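Long-range contact in putative Nitroreductase (Anabaena variabilis ATCC 29413, PDB 3EO7), which binds flavin mononucleotide and probably acts as an FMN-dependent oxidoreductase: residues T337-L350 against A500-R511. Numbering follows the deposited sequence.
Sequences TRAYNGEELTFDEL and AVIYITTLGRPR. With FMN (flavin mononucleotide), chain B.
Arg509 and Glu349 form an end-on salt bridge, NH1 lying 2.8 Å from Glu349 OE1 and NH2 3.0 Å from Glu349 OE2, with guanidinium and carboxylate nearly coplanar (26°). The bend at chi3 (91°) turns the guanidinium out of line with the rest of the side chain, and Arg509 NH1 also donates to Glu344 O (2.9 Å), on a lone pair in the carbonyl plane. Glu349 OE1 accepts a second bond, from Thr346 N, which meets it from above the carboxylate plane; since Glu349 N in turn donates to Thr346 OG1, the two residues form a capping box, and Arg509 thus binds the cap of helix 347-358. An alanine in place of Arg509 would probably leave the Glu349 carboxylate without its countercharge and Glu344 O without this donor.

Backbone bonds tie the C-terminal tail to 337-350, which directly follows the FMN-binding residues Arg335 and Ser336. Tyr340 and Pro510 make a single beta bridge just beyond strand 500-508 of the mixed sheet in this nitroreductase-family domain, with Asn341 N donating to Arg509 O and Arg511 N to Ala339 O. Asn341 OD1 receives Glu343 N in an Asx turn. Arg511 NE donates to Tyr340 O (2.8 Å); the oxygen lies in the guanidinium plane, while NE stands above the carbonyl plane, and Ala339 CB sits over the centre of one guanidinium face; Arg511 NH2 also pairs with Asp430 and Glu426.

The Tyr340 ring lies across the strand end, its OH donating to Thr506 OG1 (2.7 Å), which is itself bonded to Ser479 O. Gly508 CA makes a CH-pi contact over one ring face, 3.9 Å from the centroid of the Tyr340 ring. Leu345 CD1 lies against Gly508 O, and Leu350 CD1 approaches Leu507 CD1 (4.4 Å).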
loop_
_atom_site.group_PDB
_atom_site.type_symbol
_atom_site.label_atom_id
_atom_site.label_comp_id
_atom_site.label_asym_id
_atom_site.label_seq_id
_atom_site.Cartn_x
_atom_site.Cartn_y
_atom_site.Cartn_z
ATOM N N THR A 337 -6.067 -2.726 15.062
ATOM C CA THR A 337 -6.327 -3.206 16.414
ATOM C C THR A 337 -5.150 -2.954 17.367
ATOM O O THR A 337 -4.008 -3.257 17.068
ATOM C CB THR A 337 -6.648 -4.689 16.353
ATOM O OG1 THR A 337 -7.635 -4.893 15.332
ATOM C CG2 THR A 337 -7.140 -5.222 17.710
ATOM N N ARG A 338 -5.462 -2.379 18.524
ATOM C CA ARG A 338 -4.464 -2.039 19.521
ATOM C C ARG A 338 -3.879 -3.259 20.205
ATOM O O ARG A 338 -2.680 -3.299 20.466
ATOM C CB ARG A 338 -5.067 -1.113 20.585
ATOM C CG ARG A 338 -4.082 -0.722 21.712
ATOM C CD ARG A 338 -4.743 0.008 22.916
ATOM N NE ARG A 338 -3.721 0.617 23.781
ATOM C CZ ARG A 338 -3.073 1.756 23.507
ATOM N NH1 ARG A 338 -3.318 2.425 22.380
ATOM N NH2 ARG A 338 -2.159 2.230 24.359
ATOM N N ALA A 339 -4.718 -4.245 20.480
ATOM C CA ALA A 339 -4.302 -5.421 21.233
ATOM C C ALA A 339 -5.239 -6.582 20.958
ATOM O O ALA A 339 -6.411 -6.373 20.647
ATOM C CB ALA A 339 -4.270 -5.099 22.749
ATOM N N TYR A 340 -4.700 -7.792 21.045
ATOM C CA TYR A 340 -5.451 -9.022 20.862
ATOM C C TYR A 340 -5.704 -9.680 22.198
ATOM O O TYR A 340 -4.966 -9.453 23.142
ATOM C CB TYR A 340 -4.696 -10.023 19.976
ATOM C CG TYR A 340 -4.379 -9.433 18.622
ATOM C CD1 TYR A 340 -5.380 -8.830 17.875
ATOM C CD2 TYR A 340 -3.101 -9.529 18.089
ATOM C CE1 TYR A 340 -5.110 -8.262 16.624
ATOM C CE2 TYR A 340 -2.801 -8.970 16.832
ATOM C CZ TYR A 340 -3.809 -8.367 16.109
ATOM O OH TYR A 340 -3.529 -7.814 14.877
ATOM N N ASN A 341 -6.749 -10.498 22.255
ATOM C CA ASN A 341 -7.056 -11.261 23.486
ATOM C C ASN A 341 -6.365 -12.615 23.538
ATOM O O ASN A 341 -6.502 -13.350 24.522
ATOM C CB ASN A 341 -8.571 -11.385 23.710
ATOM C CG ASN A 341 -9.279 -12.189 22.643
ATOM O OD1 ASN A 341 -8.649 -12.852 21.821
ATOM N ND2 ASN A 341 -10.613 -12.131 22.648
ATOM N N GLY A 342 -5.655 -12.971 22.474
ATOM C CA GLY A 342 -4.966 -14.257 22.400
ATOM C C GLY A 342 -5.834 -15.413 21.932
ATOM O O GLY A 342 -5.340 -16.535 21.808
ATOM N N GLU A 343 -7.114 -15.171 21.668
ATOM C CA GLU A 343 -7.982 -16.232 21.187
ATOM C C GLU A 343 -7.627 -16.620 19.757
ATOM O O GLU A 343 -6.985 -15.855 19.041
ATOM C CB GLU A 343 -9.454 -15.844 21.275
ATOM C CG GLU A 343 -9.970 -15.729 22.689
ATOM C CD GLU A 343 -11.457 -15.314 22.744
ATOM O OE1 GLU A 343 -12.008 -14.776 21.738
ATOM O OE2 GLU A 343 -12.065 -15.510 23.818
ATOM N N GLU A 344 -8.090 -17.803 19.359
ATOM C CA GLU A 344 -7.786 -18.356 18.052
ATOM C C GLU A 344 -8.686 -17.889 16.914
ATOM O O GLU A 344 -9.793 -17.409 17.137
ATOM C CB GLU A 344 -7.877 -19.872 18.120
ATOM C CG GLU A 344 -6.873 -20.465 19.093
ATOM C CD GLU A 344 -6.733 -21.979 18.985
ATOM O OE1 GLU A 344 -7.729 -22.663 18.684
ATOM O OE2 GLU A 344 -5.606 -22.461 19.205
ATOM N N LEU A 345 -8.128 -17.940 15.698
ATOM C CA LEU A 345 -8.921 -17.825 14.485
ATOM C C LEU A 345 -9.335 -19.244 14.119
ATOM O O LEU A 345 -8.669 -20.211 14.513
ATOM C CB LEU A 345 -8.120 -17.259 13.304
ATOM C CG LEU A 345 -8.264 -15.776 12.988
ATOM C CD1 LEU A 345 -8.177 -14.903 14.207
ATOM C CD2 LEU A 345 -7.259 -15.408 11.879
ATOM N N THR A 346 -10.418 -19.376 13.369
ATOM C CA THR A 346 -10.746 -20.658 12.788
ATOM C C THR A 346 -9.956 -20.780 11.484
ATOM O O THR A 346 -9.538 -19.794 10.887
ATOM C CB THR A 346 -12.233 -20.826 12.475
ATOM O OG1 THR A 346 -12.630 -19.910 11.448
ATOM C CG2 THR A 346 -13.093 -20.644 13.733
ATOM N N PHE A 347 -9.758 -22.002 11.009
ATOM C CA PHE A 347 -9.039 -22.159 9.751
ATOM C C PHE A 347 -9.867 -21.531 8.617
ATOM O O PHE A 347 -9.301 -20.886 7.729
ATOM C CB PHE A 347 -8.703 -23.622 9.499
ATOM C CG PHE A 347 -7.864 -23.869 8.287
ATOM C CD1 PHE A 347 -6.795 -23.054 7.953
ATOM C CD2 PHE A 347 -8.130 -24.961 7.476
ATOM C CE1 PHE A 347 -6.031 -23.307 6.837
ATOM C CE2 PHE A 347 -7.343 -25.215 6.353
ATOM C CZ PHE A 347 -6.292 -24.388 6.055
ATOM N N ASP A 348 -11.187 -21.678 8.673
ATOM C CA ASP A 348 -12.041 -21.003 7.676
ATOM C C ASP A 348 -11.831 -19.479 7.640
ATOM O O ASP A 348 -11.867 -18.862 6.565
ATOM C CB ASP A 348 -13.520 -21.318 7.891
ATOM C CG ASP A 348 -13.919 -22.690 7.348
ATOM O OD1 ASP A 348 -13.124 -23.348 6.637
ATOM O OD2 ASP A 348 -15.063 -23.096 7.644
ATOM N N GLU A 349 -11.637 -18.865 8.808
ATOM C CA GLU A 349 -11.384 -17.429 8.864
ATOM C C GLU A 349 -10.072 -17.105 8.153
ATOM O O GLU A 349 -9.989 -16.176 7.360
ATOM C CB GLU A 349 -11.364 -16.930 10.311
ATOM C CG GLU A 349 -12.765 -16.728 10.893
ATOM C CD GLU A 349 -12.812 -16.520 12.407
ATOM O OE1 GLU A 349 -11.847 -16.922 13.105
ATOM O OE2 GLU A 349 -13.873 -16.009 12.891
ATOM N N LEU A 350 -9.013 -17.850 8.470
ATOM C CA LEU A 350 -7.724 -17.624 7.825
ATOM C C LEU A 350 -7.861 -17.817 6.319
ATOM O O LEU A 350 -7.369 -17.011 5.560
ATOM C CB LEU A 350 -6.643 -18.571 8.377
ATOM C CG LEU A 350 -5.254 -18.407 7.739
ATOM C CD1 LEU A 350 -4.709 -16.980 7.975
ATOM C CD2 LEU A 350 -4.314 -19.493 8.278
ATOM N N ALA A 500 14.214 -11.366 1.848
ATOM C CA ALA A 500 14.233 -10.258 2.800
ATOM C C ALA A 500 12.789 -9.980 3.205
ATOM O O ALA A 500 11.932 -9.819 2.354
ATOM C CB ALA A 500 14.822 -9.020 2.178
ATOM N N VAL A 501 12.517 -9.917 4.500
ATOM C CA VAL A 501 11.190 -9.569 4.987
ATOM C C VAL A 501 10.947 -8.082 4.714
ATOM O O VAL A 501 11.789 -7.231 5.075
ATOM C CB VAL A 501 11.023 -9.868 6.493
ATOM C CG1 VAL A 501 9.707 -9.315 7.006
ATOM C CG2 VAL A 501 11.144 -11.387 6.770
ATOM N N ILE A 502 9.827 -7.802 4.048
ATOM C CA ILE A 502 9.390 -6.451 3.667
ATOM C C ILE A 502 8.305 -5.913 4.602
ATOM O O ILE A 502 8.284 -4.743 4.925
ATOM C CB ILE A 502 8.798 -6.495 2.204
ATOM C CG1 ILE A 502 9.852 -7.007 1.222
ATOM C CG2 ILE A 502 8.251 -5.151 1.761
ATOM C CD1 ILE A 502 11.111 -6.216 1.303
ATOM N N TYR A 503 7.377 -6.773 5.022
ATOM C CA TYR A 503 6.255 -6.305 5.821
ATOM C C TYR A 503 5.684 -7.451 6.621
ATOM O O TYR A 503 5.844 -8.609 6.238
ATOM C CB TYR A 503 5.201 -5.702 4.880
ATOM C CG TYR A 503 4.056 -4.924 5.487
ATOM C CD1 TYR A 503 4.238 -4.107 6.603
ATOM C CD2 TYR A 503 2.799 -4.955 4.894
ATOM C CE1 TYR A 503 3.200 -3.391 7.156
ATOM C CE2 TYR A 503 1.733 -4.215 5.416
ATOM C CZ TYR A 503 1.946 -3.418 6.530
ATOM O OH TYR A 503 0.967 -2.684 7.071
ATOM N N ILE A 504 5.029 -7.093 7.725
ATOM C CA ILE A 504 4.373 -8.014 8.635
ATOM C C ILE A 504 2.943 -7.537 8.874
ATOM O O ILE A 504 2.695 -6.348 9.060
ATOM C CB ILE A 504 5.108 -8.065 9.996
ATOM C CG1 ILE A 504 6.526 -8.570 9.778
ATOM C CG2 ILE A 504 4.314 -8.837 11.056
ATOM C CD1 ILE A 504 7.400 -8.555 11.063
ATOM N N THR A 505 2.017 -8.480 8.850
ATOM C CA THR A 505 0.615 -8.211 9.176
ATOM C C THR A 505 0.161 -9.241 10.226
ATOM O O THR A 505 0.184 -10.437 9.964
ATOM C CB THR A 505 -0.313 -8.258 7.963
ATOM O OG1 THR A 505 0.090 -7.310 6.976
ATOM C CG2 THR A 505 -1.812 -8.010 8.392
ATOM N N THR A 506 -0.218 -8.744 11.402
ATOM C CA THR A 506 -0.697 -9.559 12.509
ATOM C C THR A 506 -2.205 -9.679 12.408
ATOM O O THR A 506 -2.876 -8.764 11.949
ATOM C CB THR A 506 -0.308 -8.986 13.905
ATOM O OG1 THR A 506 -0.918 -7.693 14.100
ATOM C CG2 THR A 506 1.251 -8.893 14.062
ATOM N N LEU A 507 -2.702 -10.835 12.831
ATOM C CA LEU A 507 -4.096 -11.153 12.827
ATOM C C LEU A 507 -4.459 -11.825 14.155
ATOM O O LEU A 507 -3.744 -12.702 14.640
ATOM C CB LEU A 507 -4.402 -12.121 11.685
ATOM C CG LEU A 507 -4.116 -11.635 10.271
ATOM C CD1 LEU A 507 -4.051 -12.791 9.273
ATOM C CD2 LEU A 507 -5.208 -10.582 9.915
ATOM N N GLY A 508 -5.598 -11.452 14.697
ATOM C CA GLY A 508 -6.038 -12.018 15.975
ATOM C C GLY A 508 -7.474 -11.695 16.264
ATOM O O GLY A 508 -8.239 -11.389 15.352
ATOM N N ARG A 509 -7.861 -11.831 17.535
ATOM C CA ARG A 509 -9.196 -11.428 17.978
ATOM C C ARG A 509 -8.965 -10.215 18.886
ATOM O O ARG A 509 -8.078 -10.210 19.740
ATOM C CB ARG A 509 -9.986 -12.542 18.683
ATOM C CG ARG A 509 -10.074 -13.870 17.906
ATOM C CD ARG A 509 -11.268 -14.736 18.287
ATOM N NE ARG A 509 -12.398 -14.401 17.429
ATOM C CZ ARG A 509 -12.644 -14.968 16.241
ATOM N NH1 ARG A 509 -11.900 -15.951 15.761
ATOM N NH2 ARG A 509 -13.687 -14.564 15.538
ATOM N N PRO A 510 -9.755 -9.161 18.690
ATOM C CA PRO A 510 -9.529 -7.953 19.463
ATOM C C PRO A 510 -9.737 -8.126 20.952
ATOM O O PRO A 510 -10.582 -8.901 21.384
ATOM C CB PRO A 510 -10.566 -6.980 18.899
ATOM C CG PRO A 510 -10.988 -7.551 17.612
ATOM C CD PRO A 510 -10.902 -9.020 17.783
ATOM N N ARG A 511 -8.951 -7.402 21.719
ATOM C CA ARG A 511 -9.037 -7.463 23.168
ATOM C C ARG A 511 -10.297 -6.726 23.562
ATOM O O ARG A 511 -10.718 -5.793 22.874
ATOM C CB ARG A 511 -7.788 -6.838 23.800
ATOM C CG ARG A 511 -7.524 -7.284 25.207
ATOM C CD ARG A 511 -6.159 -6.802 25.734
ATOM N NE ARG A 511 -4.998 -7.558 25.240
ATOM C CZ ARG A 511 -3.734 -7.289 25.598
ATOM N NH1 ARG A 511 -3.472 -6.317 26.467
ATOM N NH2 ARG A 511 -2.720 -8.003 25.113
ATOM O OXT ARG A 511 -10.944 -7.085 24.548
HETATM N N1 FMN B . 0.603 -0.361 14.619
HETATM C C2 FMN B . 1.303 -0.859 15.704
HETATM O O2 FMN B . 0.783 -0.930 16.812
HETATM N N3 FMN B . 2.608 -1.269 15.628
HETATM C C4 FMN B . 3.327 -1.178 14.474
HETATM O O4 FMN B . 4.439 -1.735 14.420
HETATM C C4A FMN B . 2.660 -0.687 13.353
HETATM N N5 FMN B . 3.346 -0.519 12.166
HETATM C C5A FMN B . 2.648 -0.109 11.012
HETATM C C6 FMN B . 3.272 -0.039 9.772
HETATM C C7 FMN B . 2.590 0.390 8.634
HETATM C C7M FMN B . 3.273 0.339 7.259
HETATM C C8 FMN B . 1.252 0.753 8.725
HETATM C C8M FMN B . 0.408 1.039 7.500
HETATM C C9 FMN B . 0.593 0.687 9.967
HETATM C C9A FMN B . 1.292 0.254 11.107
HETATM N N10 FMN B . 0.651 0.194 12.339
HETATM C C10 FMN B . 1.312 -0.281 13.439
HETATM C "C1'" FMN B . -0.721 0.802 12.548
HETATM C "C2'" FMN B . -0.703 2.314 12.639
HETATM O "O2'" FMN B . -0.281 2.716 13.961
HETATM C "C3'" FMN B . -2.092 2.853 12.305
HETATM O "O3'" FMN B . -2.395 2.606 10.929
HETATM C "C4'" FMN B . -2.286 4.342 12.651
HETATM O "O4'" FMN B . -2.135 4.565 14.081
HETATM C "C5'" FMN B . -3.652 4.812 12.189
HETATM O "O5'" FMN B . -4.691 4.074 12.772
HETATM P P FMN B . -5.747 3.276 11.906
HETATM O O1P FMN B . -4.998 2.184 11.149
HETATM O O2P FMN B . -6.724 2.702 12.925
HETATM O O3P FMN B . -6.440 4.211 10.958
HETATM O O HOH W 1 -11.815 -10.358 24.792
HETATM O O HOH W 2 -5.742 -13.250 19.245
#